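Local coordinates for protein methionine gamma-lyase (Trichomonas vaginalis, PDB 1E5E) that belongs to the Cys/Met metabolism family of pyridoxal-phosphate-dependent enzymes and assembles from four copies of one chain, at residues G126-F131 against H143-T148; A183-T186 against I192-P195; T208-G213 against Y308-T313. All blocks are in the same frame, centred on the assembly; numbering follows the deposited sequence. Where two conformers were deposited one is given.

Contact 1: G126-F131 against H143-T148; sequences GIQVDF and HMKPNT
Gln128 and Asn147 meet through their side-chain amides where the edge strand 128-132 of the seven-stranded sheet lies beside the turn leading into strand 148-154, at the surface of this fold-type I PLP enzyme. Asn147 ND2 donates to Gln128 OE1 at 2.8 Å. The oxygen lies close to the Asn147 amide plane, the donor is tilted moderately from the Gln128 carbonyl plane, and the two amide planes stand 43° apart. Asn147 CG sits between its own backbone N and carbonyl carbon (chi1 58°), which brings ND2 round to the strand; the same nitrogen also bonds to Gly101 O, so two carbonyl oxygens hold it. Gln128 reaches across with its chain extended beyond CG. Lys145 comes over it at about a right angle, NZ lying 2.9 Å from Gln128 NE2. Both are donors and make no hydrogen bond; at this separation the positions of the amide and the ammonium are doubtful in detail. Farther along the strand, contact is made through water. One molecule donates to Asp130 OD2 and to the carbonyl O of His143. A second accepts from Lys145 NZ and donates to Asp130 OD2, spanning a charge pair whose atoms, Asp130 OD2 and Lys145 NZ, are 4.6 Å apart, too far for a salt bridge. His103, on strand 103-107 between strands 128-132 and 148-154 in the sheet, bridges the two segments: its NE2 bonds to Asp130 OD2 and its ND1 to Thr148 OG1. The loop itself is shaped by a type I beta turn from Lys145 to Thr148, closed by Thr148 N to Lys145 O at 3.0 Å. A second bond braces this turn at its start: Lys145 N donates to Thr148 OG1 at 2.9 Å, with an N-H...O angle of 157°.

Contact 2: A183-T186 against I192-P195; sequences ADNT and ITNP. With PPJ (N-(hydroxy{3-hydroxy-2-methyl-5-[(phosphonooxy)methyl]pyridin-4-yl}methyl)norvaline), chain C.
Ala183, near the end of strand 180-184, faces Pro195 of the returning loop with their CA atoms 6.9 Å apart, and no backbone-to-backbone hydrogen bond joins the two segments. This is the PPJ end of a parallel strand in the large sheet of a fold-type I PLP enzyme, and side chains alternate between the pocket and the loop. On the loop side, Asn185 carries the contact. Its CG is turned trans to the backbone N (chi1 -161°), which sends the amide out to Thr193, where ND2 donates to the carbonyl O at 2.8 Å. The bond is bent (140° at the hydrogen), and the donor stands above the carbonyl plane. ND2 also bonds to Glu75 OE2, so a carboxylate and a carbonyl both accept from this buried nitrogen. The Pro195 ring lies against the same group, its CG 3.5 Å from Asn185 CG, while Ala183 CB packs on Pro195 CB at 4.0 Å. Thr193 brings its CB to Asn185 OD1 and spends its hydroxyl on Gln304 O. On the pocket side, Asp184 points away from the loop and places OD2 2.6 Å from PPJ N1, as the aspartate facing the pyridine nitrogen does in fold-type I PLP enzymes. Its other oxygen is occupied within the segment: Thr186 N donates to OD1 in an Asx turn, nearly in line with the C-O bond. Thr186 OG1, which itself receives Ser206 N, gives Asp184 OD1 a second hydrogen bond, whose 2.5 Å is shorter than usual and doubtful in its exact value.

Contact 3: T208-G213 against Y308-T313; sequences TKYING and YGSMIT. Unlike the reference sequence in segment 308-313: Tyr308 (reference Ser). With PPJ (N-(hydroxy{3-hydroxy-2-methyl-5-[(phosphonooxy)methyl]pyridin-4-yl}methyl)norvaline), chain C; SO4 (sulfate ion), chain D.
Tyr210 and Ser310 meet through their hydroxyls, OH to OG at 2.5 Å, a very short hydrogen bond in which either may be the donor and whose exact length is doubtful. It joins the loop between strands 202-206 and 220-224, beside the bound PPJ, to the start of strand 311-316 in the smaller five-stranded sheet, as the two domains of a fold-type I PLP enzyme come together. The tight part is buried. Ser310 OG lies in the plane of the Tyr210 ring, at its edge, brought there by a chi1 of 82° that sets OG between the backbone N and carbonyl carbon; it also bonds to Val376 O. Met311 curls beside the same edge, bent at chi2 and chi3, with SD 3.3 Å from Tyr210 OH. This is a Met-aromatic contact of the edge type: the sulfur is 5.5 Å from the ring centroid and 76° off its normal. Met264 and Glu267 of helix 260-279 also touch the tyrosine. Toward PPJ, Thr208 OG1 donates to PPJ OP1 at 2.7 Å; Lys209 was deposited in two conformers, so the detail of its approach to PPJ is doubtful. The looser side is at Tyr308, partly exposed, a residue that differs from the reference sequence. It does not touch the loop; its OH donates to sulfate O4 at 3.0 Å. The chemistry therefore divides: outside, a sulfate probably from the crystallisation liquor, bound by Tyr308, His298 and Lys302; inside, a phenol oxygen that shares a hydrogen bond with a serine and has a sulfur beside it, which probably limits how the ring can tilt between the two domains.

How the contacts relate
Following the chain, contact 1 comes first: it closes the excursion through helix 139-143 that joins strand 128-132 to strand 148-154, at the outer edge of the large sheet. Contact 2 then closes the short loop after strand 180-184, at the end of a central strand of the same sheet, its centre about 23 Å from that of contact 1. Contact 3 spans 95 residues and ties the loop after strand 202-206 to the five-stranded sheet. The three run in series, none nested or crossed. Contacts 2 and 3 touch, Thr186 O against Tyr210 CD2 and Ile192 CD1 against Gly309 CA, each at 3.6 Å, and both reach PPJ, whereas contact 1 touches neither.

Contact 1: G126-F131 against H143-T148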
ATOM      1  N   GLY A 126      13.496 -27.179  27.014  1.00 27.91           N
ATOM      2  CA  GLY A 126      14.596 -27.601  27.854  1.00 27.54           C
ATOM      3  C   GLY A 126      15.479 -26.432  28.297  1.00 28.74           C
ATOM      4  O   GLY A 126      16.668 -26.648  28.567  1.00 27.79           O
ATOM      5  N   ILE A 127      14.945 -25.208  28.261  1.00 27.89           N
ATOM      6  CA  ILE A 127      15.801 -24.078  28.629  1.00 28.44           C
ATOM      7  C   ILE A 127      15.536 -23.750  30.087  1.00 27.77           C
ATOM      8  O   ILE A 127      14.355 -23.777  30.425  1.00 26.62           O
ATOM      9  CB  ILE A 127      15.599 -22.865  27.691  1.00 29.41           C
ATOM     10  CG1 ILE A 127      16.241 -23.204  26.324  1.00 29.17           C
ATOM     11  CG2 ILE A 127      16.267 -21.595  28.208  1.00 25.51           C
ATOM     12  CD1 ILE A 127      15.702 -22.366  25.186  1.00 29.13           C
ATOM     13  N   GLN A 128      16.578 -23.413  30.864  1.00 27.74           N
ATOM     14  CA  GLN A 128      16.230 -23.011  32.249  1.00 27.28           C
ATOM     15  C   GLN A 128      16.074 -21.496  32.352  1.00 24.07           C
ATOM     16  O   GLN A 128      16.886 -20.750  31.788  1.00 22.16           O
ATOM     17  CB  GLN A 128      17.302 -23.496  33.215  1.00 29.94           C
ATOM     18  CG  GLN A 128      17.668 -24.954  33.076  1.00 34.80           C
ATOM     19  CD  GLN A 128      18.743 -25.295  34.104  1.00 37.02           C
ATOM     20  OE1 GLN A 128      19.913 -25.409  33.783  1.00 37.50           O
ATOM     21  NE2 GLN A 128      18.267 -25.463  35.335  1.00 39.30           N
ATOM     22  N   VAL A 129      15.055 -21.063  33.064  1.00 23.39           N
ATOM     23  CA  VAL A 129      14.727 -19.642  33.224  1.00 25.40           C
ATOM     24  C   VAL A 129      14.510 -19.245  34.682  1.00 26.53           C
ATOM     25  O   VAL A 129      13.636 -19.820  35.340  1.00 26.34           O
ATOM     26  CB  VAL A 129      13.371 -19.320  32.516  1.00 25.60           C
ATOM     27  CG1 VAL A 129      12.915 -17.877  32.688  1.00 24.93           C
ATOM     28  CG2 VAL A 129      13.410 -19.614  31.019  1.00 23.79           C
ATOM     29  N   ASP A 130      15.145 -18.180  35.165  1.00 26.92           N
ATOM     30  CA  ASP A 130      14.826 -17.596  36.453  1.00 26.57           C
ATOM     31  C   ASP A 130      14.403 -16.139  36.230  1.00 26.89           C
ATOM     32  O   ASP A 130      15.065 -15.400  35.506  1.00 26.16           O
ATOM     33  CB  ASP A 130      16.049 -17.558  37.398  1.00 28.54           C
ATOM     34  CG  ASP A 130      16.431 -18.980  37.805  1.00 29.44           C
ATOM     35  OD1 ASP A 130      15.528 -19.591  38.383  1.00 30.88           O
ATOM     36  OD2 ASP A 130      17.508 -19.499  37.470  1.00 29.56           O
ATOM     37  N   PHE A 131      13.364 -15.717  36.923  1.00 25.37           N
ATOM     38  CA  PHE A 131      12.868 -14.368  36.884  1.00 25.60           C
ATOM     39  C   PHE A 131      13.331 -13.694  38.180  1.00 26.20           C
ATOM     40  O   PHE A 131      13.020 -14.222  39.254  1.00 25.38           O
ATOM     41  CB  PHE A 131      11.347 -14.359  36.816  1.00 25.65           C
ATOM     42  CG  PHE A 131      10.761 -14.861  35.517  1.00 26.81           C
ATOM     43  CD1 PHE A 131      10.849 -14.084  34.365  1.00 26.51           C
ATOM     44  CD2 PHE A 131      10.079 -16.061  35.467  1.00 26.49           C
ATOM     45  CE1 PHE A 131      10.264 -14.519  33.183  1.00 26.05           C
ATOM     46  CE2 PHE A 131       9.488 -16.514  34.296  1.00 27.57           C
ATOM     47  CZ  PHE A 131       9.597 -15.729  33.149  1.00 27.72           C
ATOM     48  N   HIS A 143      22.390 -15.414  40.597  1.00 33.72           N
ATOM     49  CA  HIS A 143      21.675 -16.446  39.861  1.00 31.31           C
ATOM     50  C   HIS A 143      22.443 -17.012  38.697  1.00 30.05           C
ATOM     51  O   HIS A 143      21.915 -17.879  38.003  1.00 31.53           O
ATOM     52  CB  HIS A 143      20.338 -15.892  39.375  1.00 30.37           C
ATOM     53  CG  HIS A 143      19.438 -15.681  40.551  1.00 29.35           C
ATOM     54  ND1 HIS A 143      19.511 -14.536  41.317  1.00 29.79           N
ATOM     55  CD2 HIS A 143      18.459 -16.461  41.052  1.00 26.89           C
ATOM     56  CE1 HIS A 143      18.573 -14.606  42.267  1.00 27.56           C
ATOM     57  NE2 HIS A 143      17.958 -15.762  42.127  1.00 28.19           N
ATOM     58  N   MET A 144      23.639 -16.538  38.489  1.00 30.33           N
ATOM     59  CA  MET A 144      24.423 -17.011  37.348  1.00 31.33           C
ATOM     60  C   MET A 144      24.844 -18.443  37.528  1.00 32.28           C
ATOM     61  O   MET A 144      25.198 -18.866  38.631  1.00 31.23           O
ATOM     62  CB  MET A 144      25.525 -15.985  37.100  1.00 32.86           C
ATOM     63  CG  MET A 144      24.973 -14.964  36.031  1.00 34.77           C
ATOM     64  SD  MET A 144      26.129 -13.586  35.963  1.00 38.74           S
ATOM     65  CE  MET A 144      27.337 -14.277  34.847  1.00 37.15           C
ATOM     66  N   LYS A 145      24.754 -19.237  36.462  1.00 31.10           N
ATOM     67  CA  LYS A 145      25.093 -20.656  36.479  1.00 31.26           C
ATOM     68  C   LYS A 145      26.055 -20.889  35.344  1.00 31.48           C
ATOM     69  O   LYS A 145      26.233 -20.067  34.447  1.00 33.15           O
ATOM     70  CB  LYS A 145      23.884 -21.589  36.393  1.00 31.44           C
ATOM     71  CG  LYS A 145      22.818 -21.306  37.428  1.00 33.45           C
ATOM     72  CD  LYS A 145      21.782 -22.366  37.671  1.00 34.84           C
ATOM     73  CE  LYS A 145      20.783 -22.541  36.529  1.00 35.59           C
ATOM     74  NZ  LYS A 145      19.708 -23.497  36.955  1.00 36.27           N
ATOM     75  N   PRO A 146      26.711 -22.038  35.326  1.00 31.57           N
ATOM     76  CA  PRO A 146      27.693 -22.324  34.314  1.00 31.34           C
ATOM     77  C   PRO A 146      27.083 -22.304  32.919  1.00 29.90           C
ATOM     78  O   PRO A 146      27.816 -22.113  31.962  1.00 29.30           O
ATOM     79  CB  PRO A 146      28.298 -23.652  34.726  1.00 32.42           C
ATOM     80  CG  PRO A 146      27.962 -23.782  36.177  1.00 33.90           C
ATOM     81  CD  PRO A 146      26.608 -23.133  36.325  1.00 33.12           C
ATOM     82  N   ASN A 147      25.824 -22.650  32.763  1.00 28.97           N
ATOM     83  CA  ASN A 147      25.152 -22.661  31.481  1.00 29.78           C
ATOM     84  C   ASN A 147      24.362 -21.368  31.197  1.00 29.45           C
ATOM     85  O   ASN A 147      23.546 -21.356  30.264  1.00 29.93           O
ATOM     86  CB  ASN A 147      24.241 -23.896  31.475  1.00 27.87           C
ATOM     87  CG  ASN A 147      23.230 -23.893  32.604  1.00 29.18           C
ATOM     88  OD1 ASN A 147      23.469 -23.352  33.694  1.00 26.96           O
ATOM     89  ND2 ASN A 147      22.068 -24.485  32.324  1.00 27.67           N
ATOM     90  N   THR A 148      24.564 -20.313  31.998  1.00 28.04           N
ATOM     91  CA  THR A 148      23.835 -19.058  31.786  1.00 26.10           C
ATOM     92  C   THR A 148      24.288 -18.439  30.470  1.00 23.49           C
ATOM     93  O   THR A 148      25.465 -18.120  30.325  1.00 24.87           O
ATOM     94  CB  THR A 148      24.032 -18.068  32.964  1.00 24.45           C
ATOM     95  OG1 THR A 148      23.311 -18.608  34.077  1.00 24.66           O
ATOM     96  CG2 THR A 148      23.463 -16.683  32.620  1.00 22.34           C
TER
HETATM   97  O   HOH W   1      19.744 -19.413  39.006  1.00 44.78           O
HETATM   98  O   HOH W   2      17.070 -22.324  37.360  1.00 45.49           O

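Contact 2: A183-T186 against I192-P195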
ATOM      1  N   ALA A 183      18.789  -5.985  25.970  1.00 19.17           N
ATOM      2  CA  ALA A 183      17.870  -4.990  26.573  1.00 17.29           C
ATOM      3  C   ALA A 183      16.702  -4.714  25.634  1.00 17.60           C
ATOM      4  O   ALA A 183      17.001  -4.591  24.437  1.00 16.86           O
ATOM      5  CB  ALA A 183      18.653  -3.715  26.821  1.00 14.90           C
ATOM      6  N   ASP A 184      15.461  -4.709  26.109  1.00 15.84           N
ATOM      7  CA  ASP A 184      14.326  -4.342  25.232  1.00 15.05           C
ATOM      8  C   ASP A 184      14.123  -2.842  25.416  1.00 15.85           C
ATOM      9  O   ASP A 184      13.697  -2.349  26.467  1.00 16.20           O
ATOM     10  CB  ASP A 184      13.099  -5.193  25.515  1.00 15.06           C
ATOM     11  CG  ASP A 184      11.863  -4.790  24.727  1.00 16.91           C
ATOM     12  OD1 ASP A 184      11.823  -3.686  24.154  1.00 14.99           O
ATOM     13  OD2 ASP A 184      10.871  -5.553  24.770  1.00 18.84           O
ATOM     14  N   ASN A 185      14.511  -2.070  24.406  1.00 15.67           N
ATOM     15  CA  ASN A 185      14.574  -0.618  24.407  1.00 14.85           C
ATOM     16  C   ASN A 185      13.374   0.052  23.784  1.00 14.64           C
ATOM     17  O   ASN A 185      13.452   1.234  23.433  1.00 15.18           O
ATOM     18  CB  ASN A 185      15.869  -0.181  23.677  1.00 15.30           C
ATOM     19  CG  ASN A 185      16.306   1.243  23.977  1.00 17.22           C
ATOM     20  OD1 ASN A 185      16.107   1.710  25.112  1.00 18.03           O
ATOM     21  ND2 ASN A 185      16.851   1.988  23.002  1.00 14.53           N
ATOM     22  N   THR A 186      12.262  -0.667  23.693  1.00 15.18           N
ATOM     23  CA  THR A 186      11.032  -0.175  23.101  1.00 15.73           C
ATOM     24  C   THR A 186      10.500   1.097  23.748  1.00 16.68           C
ATOM     25  O   THR A 186      10.192   2.030  23.043  1.00 14.63           O
ATOM     26  CB  THR A 186       9.922  -1.242  23.266  1.00 15.24           C
ATOM     27  OG1 THR A 186      10.295  -2.456  22.610  1.00 12.71           O
ATOM     28  CG2 THR A 186       8.604  -0.755  22.677  1.00 12.53           C
ATOM     29  N   ILE A 192      16.180   8.067  22.956  1.00 16.27           N
ATOM     30  CA  ILE A 192      16.280   8.387  24.383  1.00 18.37           C
ATOM     31  C   ILE A 192      17.469   7.619  24.959  1.00 18.44           C
ATOM     32  O   ILE A 192      18.213   8.135  25.773  1.00 17.99           O
ATOM     33  CB  ILE A 192      14.953   8.071  25.097  1.00 17.36           C
ATOM     34  CG1 ILE A 192      13.914   9.173  24.770  1.00 16.49           C
ATOM     35  CG2 ILE A 192      15.144   7.921  26.600  1.00 16.17           C
ATOM     36  CD1 ILE A 192      12.552   8.991  25.398  1.00 13.79           C
ATOM     37  N   THR A 193      17.600   6.378  24.542  1.00 18.76           N
ATOM     38  CA  THR A 193      18.677   5.537  25.035  1.00 18.73           C
ATOM     39  C   THR A 193      19.334   4.689  23.970  1.00 17.72           C
ATOM     40  O   THR A 193      18.657   4.098  23.134  1.00 15.72           O
ATOM     41  CB  THR A 193      18.113   4.556  26.105  1.00 18.28           C
ATOM     42  OG1 THR A 193      17.646   5.306  27.255  1.00 18.87           O
ATOM     43  CG2 THR A 193      19.229   3.668  26.641  1.00 18.02           C
ATOM     44  N   ASN A 194      20.630   4.531  24.059  1.00 16.40           N
ATOM     45  CA  ASN A 194      21.391   3.573  23.246  1.00 17.22           C
ATOM     46  C   ASN A 194      22.001   2.607  24.258  1.00 18.71           C
ATOM     47  O   ASN A 194      23.101   2.805  24.800  1.00 19.08           O
ATOM     48  CB  ASN A 194      22.500   4.261  22.448  1.00 16.91           C
ATOM     49  CG  ASN A 194      21.957   5.139  21.336  1.00 18.63           C
ATOM     50  OD1 ASN A 194      22.616   6.084  20.876  1.00 20.98           O
ATOM     51  ND2 ASN A 194      20.736   4.903  20.844  1.00 13.69           N
ATOM     52  N   PRO A 195      21.323   1.516  24.597  1.00 18.94           N
ATOM     53  CA  PRO A 195      21.782   0.612  25.625  1.00 17.84           C
ATOM     54  C   PRO A 195      23.179   0.065  25.421  1.00 20.26           C
ATOM     55  O   PRO A 195      23.837  -0.161  26.466  1.00 17.90           O
ATOM     56  CB  PRO A 195      20.722  -0.479  25.717  1.00 17.92           C
ATOM     57  CG  PRO A 195      19.499   0.155  25.075  1.00 17.73           C
ATOM     58  CD  PRO A 195      19.983   1.138  24.064  1.00 16.87           C
TER
HETATM   59  N1  PPJ C 405       8.405  -5.506  23.880  1.00 20.73           N
HETATM   60  C2  PPJ C 405       7.737  -4.550  24.558  1.00 20.37           C
HETATM   61  C6  PPJ C 405       7.742  -6.388  23.081  1.00 21.63           C
HETATM   62  C2A PPJ C 405       8.210  -3.884  25.702  1.00 18.06           C
HETATM   63  C3  PPJ C 405       6.370  -4.413  24.243  1.00 20.07           C
HETATM   64  O3  PPJ C 405       5.714  -3.581  25.007  1.00 18.32           O
HETATM   65  C4  PPJ C 405       5.729  -5.180  23.265  1.00 20.86           C
HETATM   66  C4A PPJ C 405       4.337  -4.961  23.036  1.00 22.62           C
HETATM   67  C5  PPJ C 405       6.400  -6.259  22.690  1.00 21.06           C
HETATM   68  N   PPJ C 405       3.500  -4.453  23.960  1.00 21.88           N
HETATM   69  C5A PPJ C 405       5.919  -7.007  21.566  1.00 19.42           C
HETATM   70  OP4 PPJ C 405       6.009  -6.279  20.503  1.00 19.64           O
HETATM   71  P   PPJ C 405       4.920  -6.654  19.402  1.00 17.93           P
HETATM   72  OP1 PPJ C 405       5.273  -5.726  18.155  1.00 18.71           O
HETATM   73  OP2 PPJ C 405       3.498  -6.360  19.970  1.00 18.37           O
HETATM   74  OP3 PPJ C 405       5.014  -8.185  18.976  1.00 18.41           O
HETATM   75  CA  PPJ C 405       2.190  -4.149  23.739  1.00 22.87           C
HETATM   76  CB  PPJ C 405       1.289  -5.063  23.022  1.00 22.76           C
HETATM   77  C   PPJ C 405       1.545  -3.565  24.871  1.00 21.53           C
HETATM   78  CG  PPJ C 405       0.865  -6.371  23.586  1.00 24.27           C
HETATM   79  CD  PPJ C 405      -0.484  -6.237  24.114  1.00 23.92           C
HETATM   80  O   PPJ C 405       2.224  -3.465  25.956  1.00 21.82           O
HETATM   81  OXT PPJ C 405       0.539  -2.743  24.731  1.00 23.08           O

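Contact 3: T208-G213 against Y308-T313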
ATOM      1  N   THR A 208       6.503  -1.526  16.460  1.00 14.54           N
ATOM      2  CA  THR A 208       5.103  -1.233  16.497  1.00 14.58           C
ATOM      3  C   THR A 208       4.794   0.008  17.338  1.00 16.93           C
ATOM      4  O   THR A 208       3.720   0.629  17.192  1.00 17.11           O
ATOM      5  CB  THR A 208       4.342  -2.393  17.180  1.00 15.66           C
ATOM      6  OG1 THR A 208       4.790  -3.621  16.594  1.00 15.26           O
ATOM      7  CG2 THR A 208       2.825  -2.226  17.137  1.00 12.07           C
ATOM      8  N   LYS A 209       5.685   0.351  18.259  1.00 15.65           N
ATOM      9  CA  LYS A 209       5.441   1.464  19.159  1.00 16.69           C
ATOM     10  C   LYS A 209       6.036   2.747  18.645  1.00 17.50           C
ATOM     11  O   LYS A 209       5.595   3.170  17.563  1.00 17.58           O
ATOM     12  CB  LYS A 209       5.924   1.101  20.578  1.00 18.05           C
ATOM     13  CG  LYS A 209       5.609  -0.326  20.999  0.50 17.48           C
ATOM     14  CD  LYS A 209       4.171  -0.685  20.740  0.50 19.11           C
ATOM     15  CE  LYS A 209       3.717  -1.988  21.370  0.50 19.93           C
ATOM     16  NZ  LYS A 209       2.427  -2.402  20.746  0.50 17.42           N
ATOM     17  N   TYR A 210       6.915   3.422  19.388  1.00 15.86           N
ATOM     18  CA  TYR A 210       7.396   4.738  19.026  1.00 16.76           C
ATOM     19  C   TYR A 210       8.088   4.859  17.670  1.00 15.54           C
ATOM     20  O   TYR A 210       7.905   5.845  16.978  1.00 15.06           O
ATOM     21  CB  TYR A 210       8.414   5.235  20.085  1.00 16.03           C
ATOM     22  CG  TYR A 210       7.724   5.567  21.395  1.00 18.38           C
ATOM     23  CD1 TYR A 210       7.021   6.739  21.576  1.00 17.87           C
ATOM     24  CD2 TYR A 210       7.758   4.676  22.452  1.00 19.41           C
ATOM     25  CE1 TYR A 210       6.386   7.013  22.777  1.00 20.09           C
ATOM     26  CE2 TYR A 210       7.131   4.929  23.667  1.00 21.48           C
ATOM     27  CZ  TYR A 210       6.441   6.114  23.824  1.00 21.36           C
ATOM     28  OH  TYR A 210       5.808   6.371  25.032  1.00 20.69           O
ATOM     29  N   ILE A 211       8.945   3.922  17.293  1.00 15.23           N
ATOM     30  CA  ILE A 211       9.747   3.988  16.085  1.00 13.55           C
ATOM     31  C   ILE A 211       8.843   4.198  14.846  1.00 15.53           C
ATOM     32  O   ILE A 211       8.985   5.227  14.175  1.00 15.22           O
ATOM     33  CB  ILE A 211      10.711   2.792  15.963  1.00 13.54           C
ATOM     34  CG1 ILE A 211      11.816   2.863  17.053  1.00 13.94           C
ATOM     35  CG2 ILE A 211      11.366   2.793  14.575  1.00 11.30           C
ATOM     36  CD1 ILE A 211      12.653   1.610  17.243  1.00 13.82           C
ATOM     37  N   ASN A 212       7.862   3.364  14.608  1.00 12.73           N
ATOM     38  CA  ASN A 212       6.875   3.576  13.566  1.00 14.93           C
ATOM     39  C   ASN A 212       6.029   4.771  13.986  1.00 16.04           C
ATOM     40  O   ASN A 212       5.851   5.672  13.175  1.00 16.10           O
ATOM     41  CB  ASN A 212       5.995   2.362  13.344  1.00 13.89           C
ATOM     42  CG  ASN A 212       4.984   2.660  12.233  1.00 15.91           C
ATOM     43  OD1 ASN A 212       5.467   2.975  11.137  1.00 14.46           O
ATOM     44  ND2 ASN A 212       3.702   2.615  12.588  1.00 13.87           N
ATOM     45  N   GLY A 213       5.566   4.768  15.227  1.00 15.76           N
ATOM     46  CA  GLY A 213       4.840   5.844  15.848  1.00 16.24           C
ATOM     47  C   GLY A 213       3.459   6.226  15.372  1.00 17.34           C
ATOM     48  O   GLY A 213       2.915   7.254  15.799  1.00 15.05           O
ATOM     49  N   TYR A 308      12.717  11.875  29.319  1.00 19.06           N
ATOM     50  CA  TYR A 308      12.114  10.928  30.240  1.00 20.28           C
ATOM     51  C   TYR A 308      10.979  10.121  29.644  1.00 19.25           C
ATOM     52  O   TYR A 308      10.361   9.342  30.381  1.00 18.75           O
ATOM     53  CB  TYR A 308      11.712  11.652  31.545  1.00 22.04           C
ATOM     54  CG  TYR A 308      12.947  12.108  32.315  1.00 24.97           C
ATOM     55  CD1 TYR A 308      13.240  13.452  32.521  1.00 26.13           C
ATOM     56  CD2 TYR A 308      13.811  11.164  32.851  1.00 26.76           C
ATOM     57  CE1 TYR A 308      14.352  13.833  33.260  1.00 27.75           C
ATOM     58  CE2 TYR A 308      14.934  11.517  33.574  1.00 28.54           C
ATOM     59  CZ  TYR A 308      15.177  12.869  33.784  1.00 28.61           C
ATOM     60  OH  TYR A 308      16.306  13.214  34.483  1.00 30.34           O
ATOM     61  N   GLY A 309      10.727  10.250  28.337  1.00 17.49           N
ATOM     62  CA  GLY A 309       9.770   9.331  27.714  1.00 17.59           C
ATOM     63  C   GLY A 309       8.321   9.792  27.855  1.00 16.92           C
ATOM     64  O   GLY A 309       8.055  10.803  28.496  1.00 15.48           O
ATOM     65  N   SER A 310       7.402   9.043  27.250  1.00 16.20           N
ATOM     66  CA  SER A 310       6.013   9.496  27.300  1.00 17.57           C
ATOM     67  C   SER A 310       5.138   8.456  27.969  1.00 17.81           C
ATOM     68  O   SER A 310       3.938   8.702  27.967  1.00 17.58           O
ATOM     69  CB  SER A 310       5.556   9.899  25.898  1.00 16.62           C
ATOM     70  OG  SER A 310       5.165   8.747  25.163  1.00 18.70           O
ATOM     71  N   MET A 311       5.757   7.464  28.599  1.00 18.43           N
ATOM     72  CA  MET A 311       5.027   6.463  29.369  1.00 18.78           C
ATOM     73  C   MET A 311       4.857   7.029  30.800  1.00 18.97           C
ATOM     74  O   MET A 311       5.782   7.580  31.398  1.00 17.68           O
ATOM     75  CB  MET A 311       5.711   5.088  29.469  1.00 15.74           C
ATOM     76  CG  MET A 311       5.938   4.394  28.102  1.00 15.65           C
ATOM     77  SD  MET A 311       4.426   4.269  27.128  1.00 11.78           S
ATOM     78  CE  MET A 311       3.445   3.127  28.038  1.00 11.89           C
ATOM     79  N   ILE A 312       3.669   6.831  31.358  1.00 17.31           N
ATOM     80  CA  ILE A 312       3.346   7.256  32.700  1.00 18.25           C
ATOM     81  C   ILE A 312       2.534   6.125  33.310  1.00 19.43           C
ATOM     82  O   ILE A 312       1.538   5.807  32.669  1.00 20.45           O
ATOM     83  CB  ILE A 312       2.520   8.549  32.757  1.00 18.61           C
ATOM     84  CG1 ILE A 312       3.225   9.790  32.160  1.00 17.32           C
ATOM     85  CG2 ILE A 312       2.192   8.873  34.226  1.00 18.23           C
ATOM     86  CD1 ILE A 312       2.274  11.008  32.078  1.00 17.06           C
ATOM     87  N   THR A 313       2.874   5.587  34.476  1.00 18.53           N
ATOM     88  CA  THR A 313       1.979   4.554  35.033  1.00 19.11           C
ATOM     89  C   THR A 313       1.431   5.035  36.373  1.00 19.13           C
ATOM     90  O   THR A 313       2.204   5.690  37.091  1.00 20.48           O
ATOM     91  CB  THR A 313       2.753   3.235  35.160  1.00 19.23           C
ATOM     92  OG1 THR A 313       3.010   2.732  33.834  1.00 19.59           O
ATOM     93  CG2 THR A 313       1.952   2.203  35.945  1.00 17.90           C
TER
HETATM   94  N1  PPJ C 405       8.405  -5.506  23.880  1.00 20.73           N
HETATM   95  C2  PPJ C 405       7.737  -4.550  24.558  1.00 20.37           C
HETATM   96  C6  PPJ C 405       7.742  -6.388  23.081  1.00 21.63           C
HETATM   97  C2A PPJ C 405       8.210  -3.884  25.702  1.00 18.06           C
HETATM   98  C3  PPJ C 405       6.370  -4.413  24.243  1.00 20.07           C
HETATM   99  O3  PPJ C 405       5.714  -3.581  25.007  1.00 18.32           O
HETATM  100  C4  PPJ C 405       5.729  -5.180  23.265  1.00 20.86           C
HETATM  101  C4A PPJ C 405       4.337  -4.961  23.036  1.00 22.62           C
HETATM  102  C5  PPJ C 405       6.400  -6.259  22.690  1.00 21.06           C
HETATM  103  N   PPJ C 405       3.500  -4.453  23.960  1.00 21.88           N
HETATM  104  C5A PPJ C 405       5.919  -7.007  21.566  1.00 19.42           C
HETATM  105  OP4 PPJ C 405       6.009  -6.279  20.503  1.00 19.64           O
HETATM  106  P   PPJ C 405       4.920  -6.654  19.402  1.00 17.93           P
HETATM  107  OP1 PPJ C 405       5.273  -5.726  18.155  1.00 18.71           O
HETATM  108  OP2 PPJ C 405       3.498  -6.360  19.970  1.00 18.37           O
HETATM  109  OP3 PPJ C 405       5.014  -8.185  18.976  1.00 18.41           O
HETATM  110  CA  PPJ C 405       2.190  -4.149  23.739  1.00 22.87           C
HETATM  111  CB  PPJ C 405       1.289  -5.063  23.022  1.00 22.76           C
HETATM  112  C   PPJ C 405       1.545  -3.565  24.871  1.00 21.53           C
HETATM  113  CG  PPJ C 405       0.865  -6.371  23.586  1.00 24.27           C
HETATM  114  CD  PPJ C 405      -0.484  -6.237  24.114  1.00 23.92           C
HETATM  115  O   PPJ C 405       2.224  -3.465  25.956  1.00 21.82           O
HETATM  116  OXT PPJ C 405       0.539  -2.743  24.731  1.00 23.08           O
HETATM  117  S   SO4 D 408      16.495  16.592  35.517  1.00 58.94           S
HETATM  118  O1  SO4 D 408      15.626  17.810  35.378  1.00 59.83           O
HETATM  119  O2  SO4 D 408      15.752  15.503  36.234  1.00 58.73           O
HETATM  120  O3  SO4 D 408      17.697  16.962  36.373  1.00 59.68           O
HETATM  121  O4  SO4 D 408      16.975  16.168  34.160  1.00 58.83           O